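Local coordinates for flagella basal body P-ring formation protein FlgA (Salmonella typhimurium, PDB 3TEE) that takes part in assembling the P-ring of the flagellar basal body in the periplasm, possibly as a chaperone or modulator of that process, at residues A[18-23]-A[96-101]; A[25-30]-A[65-70]; A[32-37]-A[55-60]; A[74-79]-A[106-111]. All coordinates share one frame; numbering follows the deposited sequence.

Interaction 1: A[18-23]-A[96-101]; sequences FSDEVV and LKRGRL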
loop_
_atom_site.group_PDB
_atom_site.type_symbol
_atom_site.label_atom_id
_atom_site.label_comp_id
_atom_site.label_asym_id
_atom_site.label_seq_id
_atom_site.Cartn_x
_atom_site.Cartn_y
_atom_site.Cartn_z
ATOM N N PHE A 18 -10.686 5.250 -10.896
ATOM C CA PHE A 18 -9.263 5.637 -11.065
ATOM C C PHE A 18 -9.127 6.810 -12.064
ATOM O O PHE A 18 -8.296 7.713 -11.879
ATOM C CB PHE A 18 -8.401 4.476 -11.605
ATOM C CG PHE A 18 -8.106 3.294 -10.703
ATOM C CD1 PHE A 18 -7.087 3.354 -9.759
ATOM C CD2 PHE A 18 -8.790 2.089 -10.859
ATOM C CE1 PHE A 18 -6.780 2.238 -8.963
ATOM C CE2 PHE A 18 -8.486 0.978 -10.064
ATOM C CZ PHE A 18 -7.479 1.056 -9.125
ATOM N N SER A 19 -9.905 6.760 -13.166
ATOM C CA SER A 19 -9.797 7.721 -14.260
ATOM C C SER A 19 -11.154 8.180 -14.804
ATOM O O SER A 19 -12.089 7.394 -14.876
ATOM C CB SER A 19 -8.973 7.092 -15.398
ATOM O OG SER A 19 -8.802 7.987 -16.487
ATOM N N ASP A 20 -11.233 9.441 -15.243
ATOM C CA ASP A 20 -12.437 10.024 -15.855
ATOM C C ASP A 20 -12.154 10.365 -17.326
ATOM O O ASP A 20 -12.977 10.998 -17.977
ATOM C CB ASP A 20 -12.860 11.297 -15.074
ATOM C CG ASP A 20 -11.785 12.373 -14.949
ATOM O OD1 ASP A 20 -10.646 12.140 -15.400
ATOM O OD2 ASP A 20 -12.068 13.425 -14.348
ATOM N N GLU A 21 -10.984 9.945 -17.852
ATOM C CA GLU A 21 -10.589 10.208 -19.244
ATOM C C GLU A 21 -9.622 9.121 -19.727
ATOM O O GLU A 21 -8.441 9.141 -19.400
ATOM C CB GLU A 21 -9.956 11.597 -19.329
ATOM C CG GLU A 21 -9.789 12.088 -20.745
ATOM C CD GLU A 21 -9.214 13.490 -20.823
ATOM O OE1 GLU A 21 -9.222 14.222 -19.805
ATOM O OE2 GLU A 21 -8.761 13.854 -21.924
ATOM N N VAL A 22 -10.147 8.157 -20.477
ATOM C CA VAL A 22 -9.403 6.980 -20.921
ATOM C C VAL A 22 -9.391 6.936 -22.440
ATOM O O VAL A 22 -10.453 6.836 -23.073
ATOM C CB VAL A 22 -9.993 5.672 -20.312
ATOM C CG1 VAL A 22 -9.234 4.436 -20.825
ATOM C CG2 VAL A 22 -10.007 5.722 -18.789
ATOM N N VAL A 23 -8.176 6.996 -23.015
ATOM C CA VAL A 23 -7.969 6.988 -24.460
ATOM C C VAL A 23 -7.153 5.771 -24.814
ATOM O O VAL A 23 -6.064 5.580 -24.269
ATOM C CB VAL A 23 -7.304 8.303 -24.968
ATOM C CG1 VAL A 23 -7.042 8.242 -26.485
ATOM C CG2 VAL A 23 -8.159 9.530 -24.602
ATOM N N LEU A 96 -4.080 15.973 -3.769
ATOM C CA LEU A 96 -4.473 15.283 -4.992
ATOM C C LEU A 96 -4.250 16.223 -6.144
ATOM O O LEU A 96 -4.675 17.375 -6.103
ATOM C CB LEU A 96 -5.953 14.879 -4.924
ATOM C CG LEU A 96 -6.349 13.710 -4.037
ATOM C CD1 LEU A 96 -7.835 13.484 -4.164
ATOM C CD2 LEU A 96 -5.659 12.385 -4.463
ATOM N N LYS A 97 -3.557 15.730 -7.168
ATOM C CA LYS A 97 -3.240 16.416 -8.387
ATOM C C LYS A 97 -3.833 15.581 -9.529
ATOM O O LYS A 97 -3.897 14.345 -9.428
ATOM C CB LYS A 97 -1.712 16.468 -8.501
ATOM C CG LYS A 97 -1.196 17.533 -9.423
ATOM C CD LYS A 97 0.250 17.874 -9.095
ATOM C CE LYS A 97 0.784 18.911 -10.054
ATOM N NZ LYS A 97 2.197 19.260 -9.757
ATOM N N ARG A 98 -4.253 16.239 -10.609
ATOM C CA ARG A 98 -4.808 15.566 -11.786
ATOM C C ARG A 98 -3.689 15.403 -12.807
ATOM O O ARG A 98 -2.969 16.359 -13.098
ATOM C CB ARG A 98 -5.962 16.398 -12.400
ATOM C CG ARG A 98 -6.579 15.757 -13.678
ATOM C CD ARG A 98 -7.504 16.703 -14.495
ATOM N NE ARG A 98 -8.051 16.074 -15.724
ATOM C CZ ARG A 98 -8.877 15.036 -15.697
ATOM N NH1 ARG A 98 -9.306 14.491 -16.829
ATOM N NH2 ARG A 98 -9.240 14.501 -14.540
ATOM N N GLY A 99 -3.525 14.192 -13.334
ATOM C CA GLY A 99 -2.479 13.981 -14.324
ATOM C C GLY A 99 -2.613 12.648 -15.026
ATOM O O GLY A 99 -3.493 11.840 -14.696
ATOM N N ARG A 100 -1.693 12.405 -15.955
ATOM C CA ARG A 100 -1.608 11.168 -16.716
ATOM C C ARG A 100 -1.033 10.039 -15.830
ATOM O O ARG A 100 0.185 9.976 -15.555
ATOM C CB ARG A 100 -0.786 11.415 -17.992
ATOM C CG ARG A 100 -1.578 12.124 -19.107
ATOM C CD ARG A 100 -2.453 11.150 -19.930
ATOM N NE ARG A 100 -1.609 10.148 -20.583
ATOM C CZ ARG A 100 -0.912 10.365 -21.696
ATOM N NH1 ARG A 100 -1.018 11.522 -22.341
ATOM N NH2 ARG A 100 -0.126 9.421 -22.184
ATOM N N LEU A 101 -1.933 9.171 -15.330
ATOM C CA LEU A 101 -1.566 8.029 -14.465
ATOM C C LEU A 101 -0.543 7.123 -15.119
ATOM O O LEU A 101 0.336 6.608 -14.441
ATOM C CB LEU A 101 -2.816 7.203 -14.070
ATOM C CG LEU A 101 -3.982 7.997 -13.468
ATOM C CD1 LEU A 101 -5.171 7.066 -13.200
ATOM C CD2 LEU A 101 -3.570 8.739 -12.187
#
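The flat guanidinium of Arg98 is met at its edge, in its own plane, by two carboxylates, Asp20 and Glu21, and the three side chains make a surface salt-bridge network. It ties Asp20 and Glu21, on the approach to strand 21-26, to strand 94-100; both strands pair with the long strand 62-79 of the N-terminal antiparallel sheet. Arg98 runs out extended, with CG anti to the backbone N (chi1 179°), which carries its end across to the acidic pair. NH1 and NH2 grip Asp20 end-on and share one oxygen, NH2 lying 2.9 Å from OD1 on the syn lone pair. The Asp20 and Arg98 planes stand 63° apart, and NH1 meets that oxygen from above the carboxylate plane; the bond from NH2 to OD2 is weak. Glu21 approaches differently: its carboxylate is nearly coplanar with the guanidinium, and OE1 takes NH1 at 3.0 Å through its anti lone pair. With two acids on one arginine, the positive charge is probably well stabilised.

Ser19 makes an ST turn, its OG accepting from the N of Glu21; OG is also hydrogen-bonded to the backbone O of Thr73. Apart from the charged group, the buried Leu101 points toward 18-23 and rests against Trp50 as well. Its CD1 lies 3.5 Å from the O of Phe18 and 4.4 Å from the CB of that residue.

Interaction 2: A[25-30]-A[65-70]; sequences TLRSSP and YLQVNV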
loop_
_atom_site.group_PDB
_atom_site.type_symbol
_atom_site.label_atom_id
_atom_site.label_comp_id
_atom_site.label_asym_id
_atom_site.label_seq_id
_atom_site.Cartn_x
_atom_site.Cartn_y
_atom_site.Cartn_z
ATOM N N THR A 25 -5.299 3.403 -27.785
ATOM C CA THR A 25 -4.696 3.367 -29.126
ATOM C C THR A 25 -4.166 1.969 -29.399
ATOM O O THR A 25 -3.387 1.444 -28.595
ATOM C CB THR A 25 -3.556 4.409 -29.228
ATOM O OG1 THR A 25 -4.061 5.675 -28.784
ATOM C CG2 THR A 25 -3.036 4.556 -30.671
ATOM N N LEU A 26 -4.540 1.384 -30.542
ATOM C CA LEU A 26 -4.012 0.060 -30.920
ATOM C C LEU A 26 -2.554 0.173 -31.430
ATOM O O LEU A 26 -2.287 1.000 -32.291
ATOM C CB LEU A 26 -4.912 -0.581 -31.980
ATOM C CG LEU A 26 -4.549 -2.013 -32.359
ATOM C CD1 LEU A 26 -5.121 -3.024 -31.343
ATOM C CD2 LEU A 26 -5.014 -2.320 -33.771
ATOM N N ARG A 27 -1.622 -0.605 -30.868
ATOM C CA ARG A 27 -0.197 -0.589 -31.256
ATOM C C ARG A 27 0.164 -1.794 -32.136
ATOM O O ARG A 27 1.190 -1.764 -32.827
ATOM C CB ARG A 27 0.730 -0.570 -30.027
ATOM C CG ARG A 27 0.476 0.578 -29.052
ATOM C CD ARG A 27 1.650 0.837 -28.125
ATOM N NE ARG A 27 2.112 -0.351 -27.400
ATOM C CZ ARG A 27 3.361 -0.813 -27.438
ATOM N NH1 ARG A 27 4.283 -0.200 -28.171
ATOM N NH2 ARG A 27 3.695 -1.893 -26.747
ATOM N N SER A 28 -0.637 -2.870 -32.077
ATOM C CA SER A 28 -0.362 -4.056 -32.898
ATOM C C SER A 28 -1.036 -3.936 -34.278
ATOM O O SER A 28 -1.886 -3.063 -34.486
ATOM C CB SER A 28 -0.758 -5.340 -32.168
ATOM O OG SER A 28 -2.060 -5.243 -31.625
ATOM N N SER A 29 -0.601 -4.767 -35.231
ATOM C CA SER A 29 -1.101 -4.780 -36.602
ATOM C C SER A 29 -2.625 -5.003 -36.671
ATOM O O SER A 29 -3.122 -5.913 -36.012
ATOM C CB SER A 29 -0.359 -5.838 -37.420
ATOM O OG SER A 29 -1.042 -6.169 -38.620
ATOM N N PRO A 30 -3.376 -4.206 -37.471
ATOM C CA PRO A 30 -4.834 -4.422 -37.571
ATOM C C PRO A 30 -5.237 -5.759 -38.213
ATOM O O PRO A 30 -6.407 -6.133 -38.140
ATOM C CB PRO A 30 -5.326 -3.216 -38.388
ATOM C CG PRO A 30 -4.184 -2.221 -38.368
ATOM C CD PRO A 30 -2.950 -3.066 -38.309
ATOM N N TYR A 65 -3.675 -11.566 -29.484
ATOM C CA TYR A 65 -2.881 -10.853 -28.484
ATOM C C TYR A 65 -2.740 -9.439 -29.018
ATOM O O TYR A 65 -1.988 -9.209 -29.974
ATOM C CB TYR A 65 -1.481 -11.471 -28.282
ATOM C CG TYR A 65 -1.412 -12.878 -27.730
ATOM C CD1 TYR A 65 -2.370 -13.345 -26.831
ATOM C CD2 TYR A 65 -0.333 -13.708 -28.017
ATOM C CE1 TYR A 65 -2.286 -14.631 -26.283
ATOM C CE2 TYR A 65 -0.222 -14.978 -27.452
ATOM C CZ TYR A 65 -1.208 -15.440 -26.595
ATOM O OH TYR A 65 -1.113 -16.705 -26.064
ATOM N N LEU A 66 -3.508 -8.507 -28.467
ATOM C CA LEU A 66 -3.468 -7.130 -28.931
ATOM C C LEU A 66 -2.529 -6.301 -28.081
ATOM O O LEU A 66 -2.436 -6.512 -26.872
ATOM C CB LEU A 66 -4.878 -6.487 -28.955
ATOM C CG LEU A 66 -6.020 -7.283 -29.621
ATOM C CD1 LEU A 66 -7.317 -6.519 -29.511
ATOM C CD2 LEU A 66 -5.719 -7.610 -31.115
ATOM N N GLN A 67 -1.819 -5.369 -28.710
ATOM C CA GLN A 67 -0.959 -4.457 -27.968
ATOM C C GLN A 67 -1.640 -3.116 -28.060
ATOM O O GLN A 67 -1.979 -2.664 -29.155
ATOM C CB GLN A 67 0.460 -4.380 -28.549
ATOM C CG GLN A 67 1.261 -5.685 -28.445
ATOM C CD GLN A 67 2.631 -5.485 -29.042
ATOM O OE1 GLN A 67 2.786 -5.185 -30.236
ATOM N NE2 GLN A 67 3.646 -5.557 -28.199
ATOM N N VAL A 68 -1.939 -2.521 -26.905
ATOM C CA VAL A 68 -2.633 -1.235 -26.889
ATOM C C VAL A 68 -1.883 -0.272 -25.968
ATOM O O VAL A 68 -1.196 -0.693 -25.046
ATOM C CB VAL A 68 -4.145 -1.311 -26.480
ATOM C CG1 VAL A 68 -4.955 -2.236 -27.393
ATOM C CG2 VAL A 68 -4.310 -1.713 -25.017
ATOM N N ASN A 69 -2.065 0.999 -26.204
ATOM C CA ASN A 69 -1.577 2.037 -25.314
ATOM C C ASN A 69 -2.842 2.658 -24.680
ATOM O O ASN A 69 -3.776 3.036 -25.385
ATOM C CB ASN A 69 -0.757 3.099 -26.048
ATOM C CG ASN A 69 -0.348 4.212 -25.094
ATOM O OD1 ASN A 69 -0.987 5.254 -25.024
ATOM N ND2 ASN A 69 0.607 3.946 -24.224
ATOM N N VAL A 70 -2.869 2.720 -23.363
ATOM C CA VAL A 70 -4.016 3.278 -22.644
ATOM C C VAL A 70 -3.576 4.537 -21.896
ATOM O O VAL A 70 -2.808 4.467 -20.945
ATOM C CB VAL A 70 -4.657 2.237 -21.694
ATOM C CG1 VAL A 70 -5.847 2.825 -20.928
ATOM C CG2 VAL A 70 -5.046 0.960 -22.442
HETATM O O HOH W 1 -3.730 5.931 -26.239
HETATM O O HOH W 2 1.227 -2.489 -25.786
#
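Leu26 and Val68 face each other as a non-hydrogen-bonded antiparallel pair, their side chains crossing at a slant so that Leu26 CD1 lies 4.0 Å from Val68 CG1. The same methyl also packs on CB of Leu66. On the other face of the sheet, Thr25 and Asn69 form the hydrogen-bonded pair, with N-H and C=O exchanged both ways. A water joins Thr25 OG1 to Asn69 O, while Asn69 ND2 turns to OD1 of Asn52.

Arg27 leaves the strand and folds back over 65-70. Its CG lies beside the backbone N (chi1 -56°), which takes CD to 3.9 Å from Asn69 CB; the bend at chi3 then turns the guanidinium. That group stands almost perpendicular to the Asn69 amide, and a water at its edge links NH2 to Val68 O.

As the strand ends, Gln67 O receives both Arg27 N, at 2.7 Å, and Ser28 N from the same face of its carbonyl plane. Ser28 OG returns the grip by accepting from Gln67 N at 2.9 Å, almost straight at 176°; a side-chain oxygen thus stands in for a strand carbonyl.

Strand 62-79 lies between 21-26 and 53-59 here, with Leu66 and Val68 bonded through their backbones to Val55 and Val53, and helix 2-14 packs Leu7 and Phe11 against Val68.

Interaction 3: A[32-37]-A[55-60]; sequences LLPSCE and VVARCA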
loop_
_atom_site.group_PDB
_atom_site.type_symbol
_atom_site.label_atom_id
_atom_site.label_comp_id
_atom_site.label_asym_id
_atom_site.label_seq_id
_atom_site.Cartn_x
_atom_site.Cartn_y
_atom_site.Cartn_z
ATOM N N LEU A 32 -4.193 -8.656 -37.148
ATOM C CA LEU A 32 -4.368 -9.566 -36.027
ATOM C C LEU A 32 -5.527 -9.172 -35.078
ATOM O O LEU A 32 -5.579 -9.639 -33.942
ATOM C CB LEU A 32 -3.053 -9.924 -35.311
ATOM C CG LEU A 32 -2.170 -8.825 -34.742
ATOM C CD1 LEU A 32 -2.494 -8.562 -33.277
ATOM C CD2 LEU A 32 -0.715 -9.226 -34.833
ATOM N N LEU A 33 -6.476 -8.342 -35.573
ATOM C CA LEU A 33 -7.652 -7.931 -34.804
ATOM C C LEU A 33 -8.684 -9.056 -34.782
ATOM O O LEU A 33 -8.770 -9.822 -35.755
ATOM C CB LEU A 33 -8.311 -6.661 -35.394
ATOM C CG LEU A 33 -7.613 -5.318 -35.141
ATOM C CD1 LEU A 33 -8.310 -4.212 -35.932
ATOM C CD2 LEU A 33 -7.584 -4.956 -33.644
ATOM N N PRO A 34 -9.495 -9.181 -33.704
ATOM C CA PRO A 34 -10.534 -10.238 -33.691
ATOM C C PRO A 34 -11.555 -10.046 -34.825
ATOM O O PRO A 34 -11.846 -8.906 -35.195
ATOM C CB PRO A 34 -11.187 -10.067 -32.322
ATOM C CG PRO A 34 -10.861 -8.692 -31.909
ATOM C CD PRO A 34 -9.518 -8.400 -32.452
ATOM N N SER A 35 -12.058 -11.145 -35.400
ATOM C CA SER A 35 -13.022 -11.104 -36.513
ATOM C C SER A 35 -14.459 -10.994 -36.035
ATOM O O SER A 35 -15.313 -10.550 -36.804
ATOM C CB SER A 35 -12.906 -12.367 -37.363
ATOM O OG SER A 35 -11.570 -12.583 -37.784
ATOM N N CYS A 36 -14.767 -11.500 -34.823
ATOM C CA CYS A 36 -16.150 -11.498 -34.366
ATOM C C CYS A 36 -16.656 -10.113 -33.977
ATOM O O CYS A 36 -15.868 -9.186 -33.770
ATOM C CB CYS A 36 -16.370 -12.523 -33.260
ATOM S SG CYS A 36 -15.507 -12.121 -31.722
ATOM N N GLU A 37 -17.982 -9.994 -33.861
ATOM C CA GLU A 37 -18.693 -8.755 -33.532
ATOM C C GLU A 37 -18.422 -8.315 -32.087
ATOM O O GLU A 37 -18.257 -7.120 -31.829
ATOM C CB GLU A 37 -20.195 -9.027 -33.706
ATOM C CG GLU A 37 -21.086 -7.811 -33.817
ATOM C CD GLU A 37 -22.529 -8.185 -34.092
ATOM O OE1 GLU A 37 -22.784 -8.886 -35.097
ATOM O OE2 GLU A 37 -23.405 -7.795 -33.286
ATOM N N VAL A 55 -3.692 -7.076 -24.417
ATOM C CA VAL A 55 -5.088 -7.488 -24.230
ATOM C C VAL A 55 -5.316 -8.747 -25.037
ATOM O O VAL A 55 -5.030 -8.757 -26.235
ATOM C CB VAL A 55 -6.083 -6.382 -24.669
ATOM C CG1 VAL A 55 -7.537 -6.885 -24.631
ATOM C CG2 VAL A 55 -5.922 -5.131 -23.818
ATOM N N VAL A 56 -5.900 -9.768 -24.404
ATOM C CA VAL A 56 -6.289 -10.987 -25.084
ATOM C C VAL A 56 -7.718 -10.734 -25.595
ATOM O O VAL A 56 -8.567 -10.266 -24.839
ATOM C CB VAL A 56 -6.185 -12.241 -24.178
ATOM C CG1 VAL A 56 -6.751 -13.475 -24.889
ATOM C CG2 VAL A 56 -4.725 -12.482 -23.775
ATOM N N ALA A 57 -7.953 -10.970 -26.887
ATOM C CA ALA A 57 -9.281 -10.785 -27.483
ATOM C C ALA A 57 -9.686 -12.120 -28.076
ATOM O O ALA A 57 -9.011 -12.636 -28.980
ATOM C CB ALA A 57 -9.243 -9.703 -28.559
ATOM N N ARG A 58 -10.746 -12.721 -27.523
ATOM C CA ARG A 58 -11.172 -14.040 -27.975
ATOM C C ARG A 58 -12.415 -13.980 -28.819
ATOM O O ARG A 58 -13.329 -13.240 -28.493
ATOM C CB ARG A 58 -11.444 -14.980 -26.781
ATOM C CG ARG A 58 -10.194 -15.449 -26.030
ATOM C CD ARG A 58 -10.615 -16.477 -24.983
ATOM N NE ARG A 58 -9.485 -17.140 -24.325
ATOM C CZ ARG A 58 -8.794 -16.616 -23.322
ATOM N NH1 ARG A 58 -7.790 -17.289 -22.777
ATOM N NH2 ARG A 58 -9.088 -15.407 -22.864
ATOM N N CYS A 59 -12.474 -14.825 -29.840
ATOM C CA CYS A 59 -13.637 -15.052 -30.711
ATOM C C CYS A 59 -13.685 -16.555 -30.867
ATOM O O CYS A 59 -12.717 -17.242 -30.501
ATOM C CB CYS A 59 -13.447 -14.394 -32.082
ATOM S SG CYS A 59 -13.547 -12.597 -32.085
ATOM N N ALA A 60 -14.767 -17.087 -31.465
ATOM C CA ALA A 60 -14.808 -18.506 -31.802
ATOM C C ALA A 60 -13.556 -18.756 -32.709
ATOM O O ALA A 60 -13.311 -17.972 -33.633
ATOM C CB ALA A 60 -16.082 -18.809 -32.583
#
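Cys36 and Cys59 are joined by a disulfide, the covalent tie between the loop 32-37 and the end of strand 53-59. The two SG atoms are 2.0 Å apart, and the bridge is twisted by a chi3 of -73°, a left-handed turn about the S-S bond. Both cysteines point toward the opposite segment, yet their sulfurs set out differently. In Cys36 SG sits between the backbone N and the carbonyl carbon (chi1 67°), whereas in Cys59 it lies anti to the carbonyl carbon, beside the backbone N (chi1 -72°). These torsions aim the two sulfurs at each other; with the twist about the S-S bond, the CB atoms of Cys36 and Cys59 stand 3.7 Å apart. The bond fixes the spacing of loop and strand end without any backbone pairing between them.

The apolar contacts come from Pro34, whose ring points toward strand 53-59. One ring carbon, CB, touches SG of Cys59 at 3.5 Å. Farther round the ring, CG meets CB of Ala57 at 3.9 Å, and CD is close behind. Ala57 and Cys59, two residues apart, both point to the loop, so the proline bridges them and adds an apolar patch beside the sulfurs.

Among polar groups, the backbone N of Cys36 is buried here with no partner in the model. Ser35 OG is hydrogen-bonded to OE2 of Glu62, at the start of the next strand.

Around this corner of the sheet, strand 53-59 runs between 40-42 and 62-79, Pro39 touches both Pro34 and Cys59, and Ile3 of helix 2-14 packs against Pro34.

Interaction 4: A[74-79]-A[106-111]; sequences GNYVAV and PRTVLD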
loop_
_atom_site.group_PDB
_atom_site.type_symbol
_atom_site.label_atom_id
_atom_site.label_comp_id
_atom_site.label_asym_id
_atom_site.label_seq_id
_atom_site.Cartn_x
_atom_site.Cartn_y
_atom_site.Cartn_z
ATOM N N GLY A 74 -6.346 11.033 -14.207
ATOM C CA GLY A 74 -7.049 10.978 -12.940
ATOM C C GLY A 74 -6.192 11.538 -11.824
ATOM O O GLY A 74 -5.112 12.096 -12.062
ATOM N N ASN A 75 -6.692 11.392 -10.587
ATOM C CA ASN A 75 -6.027 11.928 -9.415
ATOM C C ASN A 75 -4.954 10.998 -8.843
ATOM O O ASN A 75 -5.026 9.764 -8.936
ATOM C CB ASN A 75 -7.065 12.351 -8.339
ATOM C CG ASN A 75 -7.847 13.613 -8.688
ATOM O OD1 ASN A 75 -7.369 14.510 -9.384
ATOM N ND2 ASN A 75 -9.055 13.744 -8.172
ATOM N N TYR A 76 -3.912 11.617 -8.306
ATOM C CA TYR A 76 -2.829 10.907 -7.636
ATOM C C TYR A 76 -2.341 11.836 -6.520
ATOM O O TYR A 76 -2.641 13.031 -6.530
ATOM C CB TYR A 76 -1.699 10.531 -8.613
ATOM C CG TYR A 76 -0.964 11.705 -9.211
ATOM C CD1 TYR A 76 0.193 12.206 -8.614
ATOM C CD2 TYR A 76 -1.417 12.314 -10.381
ATOM C CE1 TYR A 76 0.895 13.265 -9.180
ATOM C CE2 TYR A 76 -0.751 13.403 -10.928
ATOM C CZ TYR A 76 0.405 13.874 -10.321
ATOM O OH TYR A 76 1.085 14.915 -10.865
ATOM N N VAL A 77 -1.619 11.279 -5.573
ATOM C CA VAL A 77 -1.132 12.030 -4.425
ATOM C C VAL A 77 0.223 12.632 -4.800
ATOM O O VAL A 77 1.122 11.910 -5.229
ATOM C CB VAL A 77 -1.096 11.144 -3.136
ATOM C CG1 VAL A 77 -0.596 11.944 -1.922
ATOM C CG2 VAL A 77 -2.486 10.544 -2.846
ATOM N N ALA A 78 0.362 13.960 -4.607
ATOM C CA ALA A 78 1.584 14.723 -4.857
ATOM C C ALA A 78 1.945 15.542 -3.603
ATOM O O ALA A 78 1.079 15.898 -2.804
ATOM C CB ALA A 78 1.382 15.671 -6.050
ATOM N N VAL A 79 3.221 15.870 -3.463
ATOM C CA VAL A 79 3.737 16.726 -2.376
ATOM C C VAL A 79 3.260 18.181 -2.643
ATOM O O VAL A 79 3.341 18.664 -3.789
ATOM C CB VAL A 79 5.269 16.618 -2.323
ATOM C CG1 VAL A 79 5.851 17.487 -1.206
ATOM C CG2 VAL A 79 5.680 15.150 -2.102
ATOM N N PRO A 106 6.847 4.556 -10.663
ATOM C CA PRO A 106 6.307 3.327 -10.056
ATOM C C PRO A 106 5.719 3.467 -8.669
ATOM O O PRO A 106 6.270 4.186 -7.833
ATOM C CB PRO A 106 7.524 2.386 -10.024
ATOM C CG PRO A 106 8.377 2.846 -11.119
ATOM C CD PRO A 106 8.242 4.344 -11.110
ATOM N N ARG A 107 4.604 2.763 -8.429
ATOM C CA ARG A 107 3.910 2.714 -7.143
ATOM C C ARG A 107 3.540 4.108 -6.574
ATOM O O ARG A 107 3.727 4.363 -5.383
ATOM C CB ARG A 107 4.703 1.875 -6.119
ATOM C CG ARG A 107 4.719 0.368 -6.434
ATOM C CD ARG A 107 5.693 -0.373 -5.536
ATOM N NE ARG A 107 5.145 -0.607 -4.199
ATOM C CZ ARG A 107 5.877 -0.709 -3.094
ATOM N NH1 ARG A 107 7.198 -0.577 -3.149
ATOM N NH2 ARG A 107 5.294 -0.925 -1.923
ATOM N N THR A 108 3.022 4.998 -7.432
ATOM C CA THR A 108 2.555 6.307 -6.970
ATOM C C THR A 108 1.247 6.036 -6.237
ATOM O O THR A 108 0.395 5.289 -6.743
ATOM C CB THR A 108 2.342 7.292 -8.146
ATOM O OG1 THR A 108 3.601 7.554 -8.755
ATOM C CG2 THR A 108 1.697 8.626 -7.699
ATOM N N VAL A 109 1.075 6.663 -5.069
ATOM C CA VAL A 109 -0.156 6.557 -4.295
ATOM C C VAL A 109 -1.281 7.270 -5.068
ATOM O O VAL A 109 -1.102 8.407 -5.509
ATOM C CB VAL A 109 0.012 7.121 -2.857
ATOM C CG1 VAL A 109 -1.311 7.066 -2.099
ATOM C CG2 VAL A 109 1.101 6.369 -2.091
ATOM N N LEU A 110 -2.431 6.601 -5.244
ATOM C CA LEU A 110 -3.543 7.205 -5.978
ATOM C C LEU A 110 -4.665 7.642 -5.055
ATOM O O LEU A 110 -5.369 8.623 -5.330
ATOM C CB LEU A 110 -4.081 6.242 -7.055
ATOM C CG LEU A 110 -3.078 5.717 -8.081
ATOM C CD1 LEU A 110 -3.745 4.746 -9.029
ATOM C CD2 LEU A 110 -2.382 6.860 -8.841
ATOM N N ASP A 111 -4.806 6.928 -3.948
ATOM C CA ASP A 111 -5.853 7.139 -2.967
ATOM C C ASP A 111 -5.273 7.830 -1.757
ATOM O O ASP A 111 -4.402 7.278 -1.097
ATOM C CB ASP A 111 -6.470 5.778 -2.607
ATOM C CG ASP A 111 -7.443 5.754 -1.448
ATOM O OD1 ASP A 111 -7.610 4.673 -0.846
ATOM O OD2 ASP A 111 -8.059 6.811 -1.157
#
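The last part of the long strand 62-79, which pairs there with strand 94-100 in the N-terminal antiparallel sheet, is met by a loop. Segment 106-111 lies in the connection between strands 94-100 and 118-120, and one backbone hydrogen bond joins the two segments. Val77 N donates to Val109 O at 2.9 Å, nearly straight at 171°, although the donor is tilted 25° from the carbonyl plane. The loop forms no regular strand. The backbones come nearest at Tyr76 and Leu110, whose CA atoms are 4.1 Å apart.

Beside that bond, Val77 and Val109 lie side by side and point the same way. They touch through one branch each, Val77 CG2 against Val109 CG1 at 3.7 Å. The Val77 branch that touches stands anti to its own carbonyl carbon, which places it on the side of the backbone N, next to the N-H that Val109 O accepts.

Tyr76 contributes the base of its side chain more than its hydroxyl end. Its CG sits between the backbone N and the carbonyl carbon (chi1 65°), and the ring leads away from the loop. Thr108 turns its methyl, CG2, to ring atom CD1 of Tyr76 at 4.0 Å, approaching obliquely, and sends OG1 to the backbone O of Pro105. On the adjacent strand 94-100, Lys97 packs on the same tyrosine. Leu110 sets out away from the strand and also meets Trp50, yet its CD2 still lies 3.7 Å from CB of Tyr76.

Strand 62-79 is the common thread: interaction 2 uses its first part and interaction 4 its last, their centres about 26 Å apart, while the strands of interactions 1 and 3 pair with it. Interactions 2 and 3 both fall within the stretch of chain that interaction 1 spans, whereas interactions 1 and 4 cross, their segments alternating in sequence. Neighbours touch directly: Gly99 is backbone hydrogen-bonded to Gly74 between interactions 1 and 4, and Leu66 to Val55 between interactions 2 and 3. Interactions 3 and 4 are the most distant, with centres about 34 Å apart. One continuous sheet thus links the disulfide corner to the loop leading onward to the C-terminal strands.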